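Local atomic coordinates of N5-carboxyaminoimidazole ribonucleotide synthetase (PDB entry 3QFF), a protein that probably catalyses the ATP-dependent carboxylation of 5-aminoimidazole ribonucleotide with bicarbonate, giving N5-carboxyaminoimidazole ribonucleotide in purine biosynthesis. Residues K34-K39 with H298-C303; D77-E82 with A98-G103. One frame throughout, in Å; residues are numbered along the deposited sequence.

Contact 1: K34-K39 with H298-C303; sequences KEMGYK and HIRAIC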
loop_
_atom_site.group_PDB
_atom_site.type_symbol
_atom_site.label_atom_id
_atom_site.label_comp_id
_atom_site.label_asym_id
_atom_site.label_seq_id
_atom_site.Cartn_x
_atom_site.Cartn_y
_atom_site.Cartn_z
ATOM N N LYS A 34 0.396 -7.195 5.976
ATOM C CA LYS A 34 -0.479 -6.635 7.004
ATOM C C LYS A 34 -1.815 -6.170 6.399
ATOM O O LYS A 34 -2.861 -6.317 7.027
ATOM C CB LYS A 34 0.242 -5.491 7.717
ATOM C CG LYS A 34 0.257 -5.589 9.243
ATOM C CD LYS A 34 1.374 -6.480 9.740
ATOM C CE LYS A 34 1.616 -6.281 11.236
ATOM N NZ LYS A 34 0.619 -7.000 12.081
ATOM N N GLU A 35 -1.787 -5.630 5.174
ATOM C CA GLU A 35 -3.031 -5.200 4.498
ATOM C C GLU A 35 -3.994 -6.369 4.327
ATOM O O GLU A 35 -5.206 -6.197 4.408
ATOM C CB GLU A 35 -2.743 -4.537 3.143
ATOM C CG GLU A 35 -2.154 -3.132 3.303
ATOM C CD GLU A 35 -1.381 -2.634 2.100
ATOM O OE1 GLU A 35 -1.766 -2.959 0.946
ATOM O OE2 GLU A 35 -0.388 -1.881 2.318
ATOM N N MET A 36 -3.425 -7.553 4.124
ATOM C CA MET A 36 -4.172 -8.780 3.909
ATOM C C MET A 36 -4.425 -9.537 5.209
ATOM O O MET A 36 -4.930 -10.651 5.183
ATOM C CB MET A 36 -3.427 -9.677 2.910
ATOM C CG MET A 36 -3.785 -9.405 1.449
ATOM S SD MET A 36 -2.937 -10.503 0.275
ATOM C CE MET A 36 -1.256 -9.968 0.512
ATOM N N GLY A 37 -4.055 -8.933 6.334
ATOM C CA GLY A 37 -4.381 -9.458 7.650
ATOM C C GLY A 37 -3.458 -10.549 8.156
ATOM O O GLY A 37 -3.866 -11.343 9.001
ATOM N N TYR A 38 -2.232 -10.608 7.628
ATOM C CA TYR A 38 -1.204 -11.501 8.167
ATOM C C TYR A 38 -0.501 -10.888 9.375
ATOM O O TYR A 38 -0.392 -9.663 9.503
ATOM C CB TYR A 38 -0.167 -11.878 7.096
ATOM C CG TYR A 38 -0.730 -12.785 6.049
ATOM C CD1 TYR A 38 -0.827 -14.159 6.269
ATOM C CD2 TYR A 38 -1.211 -12.269 4.841
ATOM C CE1 TYR A 38 -1.367 -15.000 5.315
ATOM C CE2 TYR A 38 -1.761 -13.109 3.870
ATOM C CZ TYR A 38 -1.833 -14.469 4.111
ATOM O OH TYR A 38 -2.378 -15.288 3.148
ATOM N N LYS A 39 -0.036 -11.763 10.262
ATOM C CA LYS A 39 0.833 -11.388 11.374
ATOM C C LYS A 39 2.277 -11.574 10.906
ATOM O O LYS A 39 2.542 -12.402 10.039
ATOM C CB LYS A 39 0.504 -12.278 12.586
ATOM C CG LYS A 39 1.403 -12.084 13.804
ATOM C CD LYS A 39 0.805 -12.790 15.048
ATOM C CE LYS A 39 1.800 -12.784 16.221
ATOM N NZ LYS A 39 1.217 -13.390 17.465
ATOM N N HIS A 298 4.780 -11.152 -3.872
ATOM C CA HIS A 298 5.645 -12.100 -3.169
ATOM C C HIS A 298 4.879 -12.811 -2.047
ATOM O O HIS A 298 4.987 -14.042 -1.888
ATOM C CB HIS A 298 6.892 -11.396 -2.608
ATOM C CG HIS A 298 7.846 -12.327 -1.924
ATOM N ND1 HIS A 298 8.765 -13.092 -2.609
ATOM C CD2 HIS A 298 8.020 -12.616 -0.613
ATOM C CE1 HIS A 298 9.465 -13.814 -1.751
ATOM N NE2 HIS A 298 9.020 -13.555 -0.532
ATOM N N ILE A 299 4.109 -12.037 -1.279
ATOM C CA ILE A 299 3.277 -12.619 -0.215
ATOM C C ILE A 299 2.269 -13.640 -0.782
ATOM O O ILE A 299 2.172 -14.772 -0.280
ATOM C CB ILE A 299 2.556 -11.534 0.637
ATOM C CG1 ILE A 299 3.570 -10.662 1.404
ATOM C CG2 ILE A 299 1.571 -12.184 1.621
ATOM C CD1 ILE A 299 4.617 -11.448 2.236
ATOM N N ARG A 300 1.540 -13.249 -1.830
ATOM C CA ARG A 300 0.568 -14.144 -2.482
ATOM C C ARG A 300 1.234 -15.407 -2.999
ATOM O O ARG A 300 0.673 -16.480 -2.864
ATOM C CB ARG A 300 -0.153 -13.456 -3.644
ATOM C CG ARG A 300 -1.064 -12.323 -3.225
ATOM C CD ARG A 300 -1.435 -11.426 -4.429
ATOM N NE ARG A 300 -2.564 -10.552 -4.115
ATOM C CZ ARG A 300 -2.488 -9.399 -3.440
ATOM N NH1 ARG A 300 -1.327 -8.947 -2.990
ATOM N NH2 ARG A 300 -3.595 -8.688 -3.203
ATOM N N ALA A 301 2.418 -15.264 -3.596
ATOM C CA ALA A 301 3.156 -16.384 -4.172
ATOM C C ALA A 301 3.538 -17.447 -3.135
ATOM O O ALA A 301 3.343 -18.650 -3.367
ATOM C CB ALA A 301 4.427 -15.893 -4.919
ATOM N N ILE A 302 4.093 -17.010 -2.008
ATOM C CA ILE A 302 4.543 -17.960 -0.993
ATOM C C ILE A 302 3.371 -18.555 -0.193
ATOM O O ILE A 302 3.468 -19.677 0.306
ATOM C CB ILE A 302 5.619 -17.370 -0.050
ATOM C CG1 ILE A 302 5.035 -16.246 0.807
ATOM C CG2 ILE A 302 6.873 -16.930 -0.867
ATOM C CD1 ILE A 302 5.942 -15.792 1.948
ATOM N N CYS A 303 2.289 -17.792 -0.061
ATOM C CA CYS A 303 1.103 -18.251 0.654
ATOM C C CYS A 303 0.172 -19.041 -0.265
ATOM O O CYS A 303 -0.827 -19.602 0.197
ATOM C CB CYS A 303 0.335 -17.073 1.275
ATOM S SG CYS A 303 1.197 -16.215 2.616
#

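Contact 2: D77-E82 with A98-G103; sequences DVVTYE and AYLPQG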
loop_
_atom_site.group_PDB
_atom_site.type_symbol
_atom_site.label_atom_id
_atom_site.label_comp_id
_atom_site.label_asym_id
_atom_site.label_seq_id
_atom_site.Cartn_x
_atom_site.Cartn_y
_atom_site.Cartn_z
ATOM N N ASP A 77 3.980 -19.679 10.304
ATOM C CA ASP A 77 3.266 -20.591 9.411
ATOM C C ASP A 77 3.912 -20.708 8.032
ATOM O O ASP A 77 3.750 -21.724 7.341
ATOM C CB ASP A 77 1.811 -20.157 9.321
ATOM C CG ASP A 77 1.143 -20.166 10.696
ATOM O OD1 ASP A 77 0.678 -21.256 11.116
ATOM O OD2 ASP A 77 1.131 -19.106 11.364
ATOM N N VAL A 78 4.646 -19.668 7.642
ATOM C CA VAL A 78 5.451 -19.685 6.416
ATOM C C VAL A 78 6.668 -18.810 6.671
ATOM O O VAL A 78 6.572 -17.781 7.358
ATOM C CB VAL A 78 4.640 -19.238 5.140
ATOM C CG1 VAL A 78 4.083 -17.820 5.277
ATOM C CG2 VAL A 78 5.492 -19.375 3.846
ATOM N N VAL A 79 7.813 -19.233 6.151
ATOM C CA VAL A 79 9.061 -18.477 6.288
ATOM C C VAL A 79 9.556 -17.998 4.909
ATOM O O VAL A 79 9.563 -18.762 3.942
ATOM C CB VAL A 79 10.153 -19.316 7.017
ATOM C CG1 VAL A 79 11.478 -18.536 7.162
ATOM C CG2 VAL A 79 9.655 -19.761 8.409
ATOM N N THR A 80 9.957 -16.735 4.834
ATOM C CA THR A 80 10.632 -16.193 3.663
ATOM C C THR A 80 11.862 -15.421 4.139
ATOM O O THR A 80 12.084 -15.264 5.348
ATOM C CB THR A 80 9.668 -15.316 2.773
ATOM O OG1 THR A 80 10.366 -14.837 1.615
ATOM C CG2 THR A 80 9.117 -14.126 3.556
ATOM N N TYR A 81 12.677 -14.961 3.199
ATOM C CA TYR A 81 13.905 -14.250 3.549
ATOM C C TYR A 81 14.086 -12.998 2.710
ATOM O O TYR A 81 13.693 -12.953 1.539
ATOM C CB TYR A 81 15.121 -15.164 3.323
ATOM C CG TYR A 81 15.190 -15.661 1.892
ATOM C CD1 TYR A 81 14.626 -16.886 1.527
ATOM C CD2 TYR A 81 15.768 -14.875 0.893
ATOM C CE1 TYR A 81 14.662 -17.328 0.192
ATOM C CE2 TYR A 81 15.803 -15.299 -0.429
ATOM C CZ TYR A 81 15.255 -16.516 -0.772
ATOM O OH TYR A 81 15.300 -16.908 -2.083
ATOM N N GLU A 82 14.717 -11.998 3.317
ATOM C CA GLU A 82 15.291 -10.866 2.596
ATOM C C GLU A 82 16.803 -11.075 2.531
ATOM O O GLU A 82 17.447 -10.794 1.510
ATOM C CB GLU A 82 14.981 -9.559 3.331
ATOM C CG GLU A 82 16.122 -8.535 3.242
ATOM C CD GLU A 82 15.954 -7.389 4.193
ATOM O OE1 GLU A 82 16.678 -7.352 5.211
ATOM O OE2 GLU A 82 15.106 -6.526 3.911
ATOM N N ALA A 98 10.539 -26.549 8.737
ATOM C CA ALA A 98 9.581 -25.450 8.721
ATOM C C ALA A 98 8.904 -25.459 7.361
ATOM O O ALA A 98 9.058 -26.410 6.583
ATOM C CB ALA A 98 10.282 -24.115 8.955
ATOM N N TYR A 99 8.137 -24.414 7.086
ATOM C CA TYR A 99 7.545 -24.267 5.770
ATOM C C TYR A 99 8.234 -23.133 5.002
ATOM O O TYR A 99 7.948 -21.955 5.227
ATOM C CB TYR A 99 6.018 -24.079 5.854
ATOM C CG TYR A 99 5.380 -24.029 4.490
ATOM C CD1 TYR A 99 5.609 -25.042 3.551
ATOM C CD2 TYR A 99 4.558 -22.967 4.127
ATOM C CE1 TYR A 99 5.043 -24.982 2.279
ATOM C CE2 TYR A 99 3.979 -22.904 2.868
ATOM C CZ TYR A 99 4.222 -23.912 1.948
ATOM O OH TYR A 99 3.658 -23.832 0.698
ATOM N N LEU A 100 9.164 -23.521 4.124
ATOM C CA LEU A 100 9.945 -22.609 3.281
ATOM C C LEU A 100 9.685 -22.962 1.802
ATOM O O LEU A 100 10.513 -23.637 1.173
ATOM C CB LEU A 100 11.447 -22.742 3.594
ATOM C CG LEU A 100 12.397 -21.725 2.946
ATOM C CD1 LEU A 100 12.541 -20.505 3.839
ATOM C CD2 LEU A 100 13.777 -22.362 2.654
ATOM N N PRO A 101 8.539 -22.511 1.248
ATOM C CA PRO A 101 8.116 -22.851 -0.116
ATOM C C PRO A 101 9.101 -22.415 -1.206
ATOM O O PRO A 101 9.107 -23.013 -2.275
ATOM C CB PRO A 101 6.784 -22.090 -0.281
ATOM C CG PRO A 101 6.786 -21.038 0.767
ATOM C CD PRO A 101 7.547 -21.655 1.921
ATOM N N GLN A 102 9.918 -21.391 -0.935
ATOM C CA GLN A 102 10.946 -20.950 -1.888
ATOM C C GLN A 102 12.030 -21.999 -2.121
ATOM O O GLN A 102 12.629 -22.053 -3.205
ATOM C CB GLN A 102 11.600 -19.646 -1.438
ATOM C CG GLN A 102 10.746 -18.415 -1.707
ATOM C CD GLN A 102 11.181 -17.248 -0.880
ATOM O OE1 GLN A 102 10.975 -17.225 0.344
ATOM N NE2 GLN A 102 11.818 -16.273 -1.523
ATOM N N GLY A 103 12.282 -22.815 -1.095
ATOM C CA GLY A 103 13.308 -23.849 -1.160
ATOM C C GLY A 103 14.696 -23.242 -1.029
ATOM O O GLY A 103 14.840 -22.028 -0.826
HETATM O O HOH W 1 10.010 -19.483 1.353
HETATM O O HOH W 2 12.787 -13.711 -1.002
#

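Contact 1: K34-K39 with H298-C303
The phenol oxygen of Tyr38 is hydrogen-bonded to the carbonyl of Ile11, and from that anchored position it meets the side chain of Cys303, with OH 3.7 Å from SG. The sulfur also approaches the ring itself: SG lies 4.3 Å from the Tyr38 ring centroid and 35° off the ring normal, an oblique sulfur-aromatic contact. Ile299, one helical turn before Cys303, presents its CG2 branch to the same ring, 4.1 Å from Tyr38 CE2. The other flank of the contact belongs to Met36. A bend at its last torsion (chi3 -66°) turns the methyl toward the helix, where CE packs 3.8 Å from Ile299 CG2. The thioether and methyl of Met36 pass over one face of the Arg300 guanidinium, crossing that side chain at roughly a right angle, with CE 3.6 Å from NH1. Helix 24-35 ends in a Schellman motif with Gly37 as C-prime (Gly37 N to Lys34 O, Tyr38 N to Ala33 O); Met36 and Tyr38, on either side of this glycine in sequence, both point toward helix 294-303. Leu341 and Tyr340 of the second subunit pack on Met36 and Arg300, respectively. No hydrogen bond joins the two segments: sulfur, methyl groups, the Tyr38 ring and the guanidinium face make the join, while Tyr38 OH and Arg300 NH1 are hydrogen-bonded to the carbonyls of Ile11 and Gly296.

Contact 2: D77-E82 with A98-G103
Val79 and Tyr99 make the single backbone hydrogen bond between strand 78-81 and the loop that follows helix 88-97, at the edge of the Rossmann-like parallel sheet of the preATP-grasp domain. Val79 N donates to Tyr99 O over 2.9 Å with an N-H...O angle of 162°, and the same carbonyl receives a longer CA-H...O contact from Val78. Strand 78-81 is the outermost strand of its sheet within this chain, bonded to strand 16-20 on its inner side, and the loop lies along its other edge.

The apolar contacts flank this bond. Val78 CG2 touches both Pro101 and Tyr99, 3.6 Å from Pro101 CD and 3.7 Å from Tyr99 CD2. Pro101 CD in turn sits above the centre of the Tyr99 ring, while Asp77 O approaches that ring at its edge. Elsewhere, Val79 CG1 meets Leu100 CD1 at 4.0 Å.

Polar side-chain and water contacts centre on Gln102, which belongs to a type I turn from Leu100 to Gly103. Its CG stands beside its own backbone N (chi1 -78°), and the chain beyond is extended, carrying the amide to the strand. There Thr80 OG1 donates to Gln102 OE1 over 2.8 Å, tilted out of the carbonyl plane. A water gives a second hydrogen bond to OE1, donates to Val79 O and accepts from Gln102 N, bridging strand and turn. Another water links Gln102 NE2 to Tyr81 O and lies above one face of the Tyr81 ring, toward its rim. With both oxygen and nitrogen bonded, the amide's rotation is well defined. Its plane is parallel to the Tyr81 ring (0° apart), and NE2 comes obliquely to within 3.5 Å of Tyr81 CE1.

From the N terminus, the chain first passes through 34-39, where helix 24-35 gives way to strand 39-44. It then runs through strand 78-81, helix 88-97 and the loop 98-103, so contact 2 closes a short loop of 15 residues inside the preATP-grasp domain. Contact 1 closes much later, when helix 294-303 returns to that domain, and its 258-residue loop encloses contact 2. The centres lie about 12 Å apart, and helix 294-303 serves both: from it, His298 NE2 reaches Thr80 OG1 at 2.8 Å, a probable hydrogen bond, while Ile302 packs on Thr80 and Pro101. One helix thus joins the helix 24-35 terminus to the sheet edge.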